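Local coordinates for protein tyrosine--tRNA ligase (Pyrococcus horikoshii, PDB 2CYC) that probably charges its cognate tRNA with tyrosine in two steps, first activating the amino acid with ATP and then passing it to the acceptor end, at residues K127-Q132 with R205-V210. Numbering follows the deposited sequence.
Sequences KGDYWQ and RYHPIV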
ATOM      1  N   LYS A 127       6.955  -6.170  10.836  1.00 27.66           N
ATOM      2  CA  LYS A 127       7.613  -7.264  10.133  1.00 28.53           C
ATOM      3  C   LYS A 127       7.437  -7.137   8.622  1.00 29.02           C
ATOM      4  O   LYS A 127       6.316  -7.068   8.126  1.00 27.05           O
ATOM      5  CB  LYS A 127       7.054  -8.598  10.624  1.00 32.57           C
ATOM      6  CG  LYS A 127       7.398  -8.877  12.071  1.00 38.59           C
ATOM      7  CD  LYS A 127       6.842 -10.206  12.530  1.00 48.39           C
ATOM      8  CE  LYS A 127       7.589 -10.698  13.757  1.00 59.74           C
ATOM      9  NZ  LYS A 127       7.674  -9.652  14.821  1.00 67.21           N
ATOM     10  N   GLY A 128       8.551  -7.100   7.896  1.00 25.52           N
ATOM     11  CA  GLY A 128       8.491  -6.977   6.451  1.00 21.84           C
ATOM     12  C   GLY A 128       7.775  -8.110   5.729  1.00 25.85           C
ATOM     13  O   GLY A 128       7.191  -7.887   4.668  1.00 21.38           O
ATOM     14  N   ASP A 129       7.814  -9.324   6.279  1.00 23.11           N
ATOM     15  CA  ASP A 129       7.156 -10.455   5.626  1.00 22.26           C
ATOM     16  C   ASP A 129       5.632 -10.294   5.696  1.00 22.55           C
ATOM     17  O   ASP A 129       4.894 -10.867   4.894  1.00 18.44           O
ATOM     18  CB  ASP A 129       7.626 -11.786   6.240  1.00 24.59           C
ATOM     19  CG  ASP A 129       7.265 -11.926   7.698  1.00 28.69           C
ATOM     20  OD1 ASP A 129       7.065 -10.898   8.375  1.00 33.54           O
ATOM     21  OD2 ASP A 129       7.201 -13.079   8.178  1.00 40.93           O
ATOM     22  N   TYR A 130       5.174  -9.491   6.652  1.00 20.96           N
ATOM     23  CA  TYR A 130       3.758  -9.188   6.776  1.00 20.90           C
ATOM     24  C   TYR A 130       3.402  -8.322   5.557  1.00 21.66           C
ATOM     25  O   TYR A 130       2.396  -8.549   4.872  1.00 17.24           O
ATOM     26  CB  TYR A 130       3.493  -8.382   8.046  1.00 17.46           C
ATOM     27  CG  TYR A 130       2.164  -7.648   8.026  1.00 22.17           C
ATOM     28  CD1 TYR A 130       0.990  -8.268   8.465  1.00 15.24           C
ATOM     29  CD2 TYR A 130       2.076  -6.338   7.538  1.00 16.86           C
ATOM     30  CE1 TYR A 130      -0.236  -7.606   8.421  1.00 13.29           C
ATOM     31  CE2 TYR A 130       0.856  -5.673   7.489  1.00 13.98           C
ATOM     32  CZ  TYR A 130      -0.294  -6.311   7.932  1.00 14.52           C
ATOM     33  OH  TYR A 130      -1.497  -5.639   7.902  1.00 14.87           O
ATOM     34  N   TRP A 131       4.243  -7.330   5.284  1.00 23.69           N
ATOM     35  CA  TRP A 131       4.001  -6.431   4.157  1.00 20.96           C
ATOM     36  C   TRP A 131       4.129  -7.117   2.806  1.00 20.22           C
ATOM     37  O   TRP A 131       3.503  -6.702   1.816  1.00 17.56           O
ATOM     38  CB  TRP A 131       4.915  -5.206   4.263  1.00 18.28           C
ATOM     39  CG  TRP A 131       4.477  -4.339   5.415  1.00 14.80           C
ATOM     40  CD1 TRP A 131       4.920  -4.398   6.710  1.00 15.45           C
ATOM     41  CD2 TRP A 131       3.379  -3.423   5.412  1.00 13.87           C
ATOM     42  NE1 TRP A 131       4.152  -3.581   7.514  1.00 16.80           N
ATOM     43  CE2 TRP A 131       3.200  -2.972   6.741  1.00 16.55           C
ATOM     44  CE3 TRP A 131       2.524  -2.944   4.417  1.00 11.74           C
ATOM     45  CZ2 TRP A 131       2.196  -2.064   7.095  1.00 18.45           C
ATOM     46  CZ3 TRP A 131       1.523  -2.038   4.773  1.00 16.46           C
ATOM     47  CH2 TRP A 131       1.370  -1.610   6.097  1.00 14.92           C
ATOM     48  N   GLN A 132       4.919  -8.183   2.755  1.00 20.20           N
ATOM     49  CA  GLN A 132       5.051  -8.904   1.504  1.00 19.41           C
ATOM     50  C   GLN A 132       3.676  -9.511   1.214  1.00 18.22           C
ATOM     51  O   GLN A 132       3.251  -9.616   0.063  1.00 19.23           O
ATOM     52  CB  GLN A 132       6.105  -9.994   1.623  1.00 17.73           C
ATOM     53  CG  GLN A 132       6.251 -10.844   0.356  1.00 23.17           C
ATOM     54  CD  GLN A 132       7.451 -11.770   0.406  1.00 25.66           C
ATOM     55  OE1 GLN A 132       7.745 -12.367   1.443  1.00 27.29           O
ATOM     56  NE2 GLN A 132       8.144 -11.904  -0.721  1.00 25.10           N
ATOM     57  N   ARG A 205       0.184 -16.676  -1.651  1.00 23.25           N
ATOM     58  CA  ARG A 205       1.418 -17.441  -1.731  1.00 26.54           C
ATOM     59  C   ARG A 205       2.218 -17.510  -0.436  1.00 23.52           C
ATOM     60  O   ARG A 205       2.806 -18.540  -0.133  1.00 27.37           O
ATOM     61  CB  ARG A 205       2.329 -16.882  -2.828  1.00 24.54           C
ATOM     62  CG  ARG A 205       3.422 -17.858  -3.228  1.00 47.92           C
ATOM     63  CD  ARG A 205       4.585 -17.176  -3.938  1.00 55.63           C
ATOM     64  NE  ARG A 205       5.313 -18.100  -4.805  1.00 67.00           N
ATOM     65  CZ  ARG A 205       4.824 -18.601  -5.937  1.00 71.40           C
ATOM     66  NH1 ARG A 205       3.603 -18.267  -6.342  1.00 74.41           N
ATOM     67  NH2 ARG A 205       5.552 -19.435  -6.670  1.00 76.08           N
ATOM     68  N   TYR A 206       2.248 -16.429   0.335  1.00 25.37           N
ATOM     69  CA  TYR A 206       3.049 -16.435   1.555  1.00 18.12           C
ATOM     70  C   TYR A 206       2.305 -16.758   2.836  1.00 23.11           C
ATOM     71  O   TYR A 206       2.851 -17.423   3.724  1.00 20.48           O
ATOM     72  CB  TYR A 206       3.786 -15.103   1.687  1.00 19.97           C
ATOM     73  CG  TYR A 206       4.588 -14.788   0.447  1.00 21.35           C
ATOM     74  CD1 TYR A 206       4.063 -13.981  -0.555  1.00 17.33           C
ATOM     75  CD2 TYR A 206       5.854 -15.354   0.249  1.00 23.54           C
ATOM     76  CE1 TYR A 206       4.766 -13.739  -1.730  1.00 19.11           C
ATOM     77  CE2 TYR A 206       6.570 -15.121  -0.931  1.00 19.24           C
ATOM     78  CZ  TYR A 206       6.018 -14.313  -1.913  1.00 22.79           C
ATOM     79  OH  TYR A 206       6.713 -14.077  -3.074  1.00 19.95           O
ATOM     80  N   HIS A 207       1.066 -16.296   2.952  1.00 18.81           N
ATOM     81  CA  HIS A 207       0.316 -16.613   4.153  1.00 20.47           C
ATOM     82  C   HIS A 207      -1.054 -17.246   3.957  1.00 20.40           C
ATOM     83  O   HIS A 207      -2.041 -16.829   4.558  1.00 18.24           O
ATOM     84  CB  HIS A 207       0.226 -15.393   5.073  1.00 21.45           C
ATOM     85  CG  HIS A 207       1.537 -15.037   5.699  1.00 18.61           C
ATOM     86  ND1 HIS A 207       2.448 -14.199   5.091  1.00 20.23           N
ATOM     87  CD2 HIS A 207       2.136 -15.491   6.825  1.00 17.35           C
ATOM     88  CE1 HIS A 207       3.554 -14.152   5.816  1.00 17.50           C
ATOM     89  NE2 HIS A 207       3.390 -14.929   6.873  1.00 20.69           N
ATOM     90  N   PRO A 208      -1.136 -18.259   3.086  1.00 21.56           N
ATOM     91  CA  PRO A 208      -2.452 -18.881   2.925  1.00 21.29           C
ATOM     92  C   PRO A 208      -2.661 -19.691   4.210  1.00 22.27           C
ATOM     93  O   PRO A 208      -1.736 -19.849   4.998  1.00 22.83           O
ATOM     94  CB  PRO A 208      -2.267 -19.787   1.707  1.00 21.80           C
ATOM     95  CG  PRO A 208      -0.797 -20.173   1.789  1.00 21.10           C
ATOM     96  CD  PRO A 208      -0.146 -18.838   2.156  1.00 19.76           C
ATOM     97  N   ILE A 209      -3.871 -20.174   4.438  1.00 23.07           N
ATOM     98  CA  ILE A 209      -4.144 -20.984   5.614  1.00 23.83           C
ATOM     99  C   ILE A 209      -4.137 -22.418   5.087  1.00 26.27           C
ATOM    100  O   ILE A 209      -5.043 -22.824   4.359  1.00 24.95           O
ATOM    101  CB  ILE A 209      -5.517 -20.628   6.219  1.00 27.88           C
ATOM    102  CG1 ILE A 209      -5.510 -19.150   6.642  1.00 28.36           C
ATOM    103  CG2 ILE A 209      -5.823 -21.547   7.402  1.00 22.31           C
ATOM    104  CD1 ILE A 209      -6.807 -18.646   7.218  1.00 31.26           C
ATOM    105  N   VAL A 210      -3.093 -23.168   5.431  1.00 27.26           N
ATOM    106  CA  VAL A 210      -2.953 -24.536   4.954  1.00 24.89           C
ATOM    107  C   VAL A 210      -3.256 -25.572   6.016  1.00 29.35           C
ATOM    108  O   VAL A 210      -2.723 -25.528   7.130  1.00 29.27           O
ATOM    109  CB  VAL A 210      -1.522 -24.805   4.415  1.00 32.74           C
ATOM    110  CG1 VAL A 210      -1.436 -26.217   3.839  1.00 26.35           C
ATOM    111  CG2 VAL A 210      -1.171 -23.785   3.346  1.00 26.59           C
TER
HETATM  112  O   HOH W   1       5.496 -15.163   8.557  1.00 31.97           O
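Gln132 lays its side-chain amide flat over the ring of Tyr206, the two planes only 13° apart. From CB outward the glutamine heads for the tyrosine, and with CG anti to the backbone N (chi1 177°) and the chain extended beyond it, the side chain runs out across the ring. Gln132 CG is the first to land, 4.0 Å from the centroid of the Tyr206 ring and close to its normal, a CH-pi contact. Gln132 CD follows, 3.6 Å above the plane of that ring and over its centre. There the amide divides: Gln132 OE1 rests 3.7 Å from Tyr206 CD2, while Gln132 NE2 goes to the phenol end, 3.4 Å from Tyr206 CZ. Nothing here is a direct hydrogen bond; the amide is stacked, and CB of Arg205 lies over the opposite face, toward the rim. Were Tyr206 an alanine, the Gln132 amide would probably lose the ring face it is stacked on and be less restrained in its rotation.

One turn back, Asp129 meets His207 through water. The water donates to Asp129 OD2 at 2.7 Å and sits in the plane of the imidazole at His207 NE2, also 2.7 Å away. Other bonds hold both groups: Tyr178 OH binds Asp129 OD1, and His207 ND1 is hydrogen-bonded to Thr133 OG1.

Trp75 and Leu87 of the second subunit pack on Gln132 and Tyr206 respectively. The contact thus joins the start of helix 128-138, beside helix 164-178, to the loop before strand 209-211, which pairs antiparallel with strand 214-223 in the class I Rossmann-type catalytic domain.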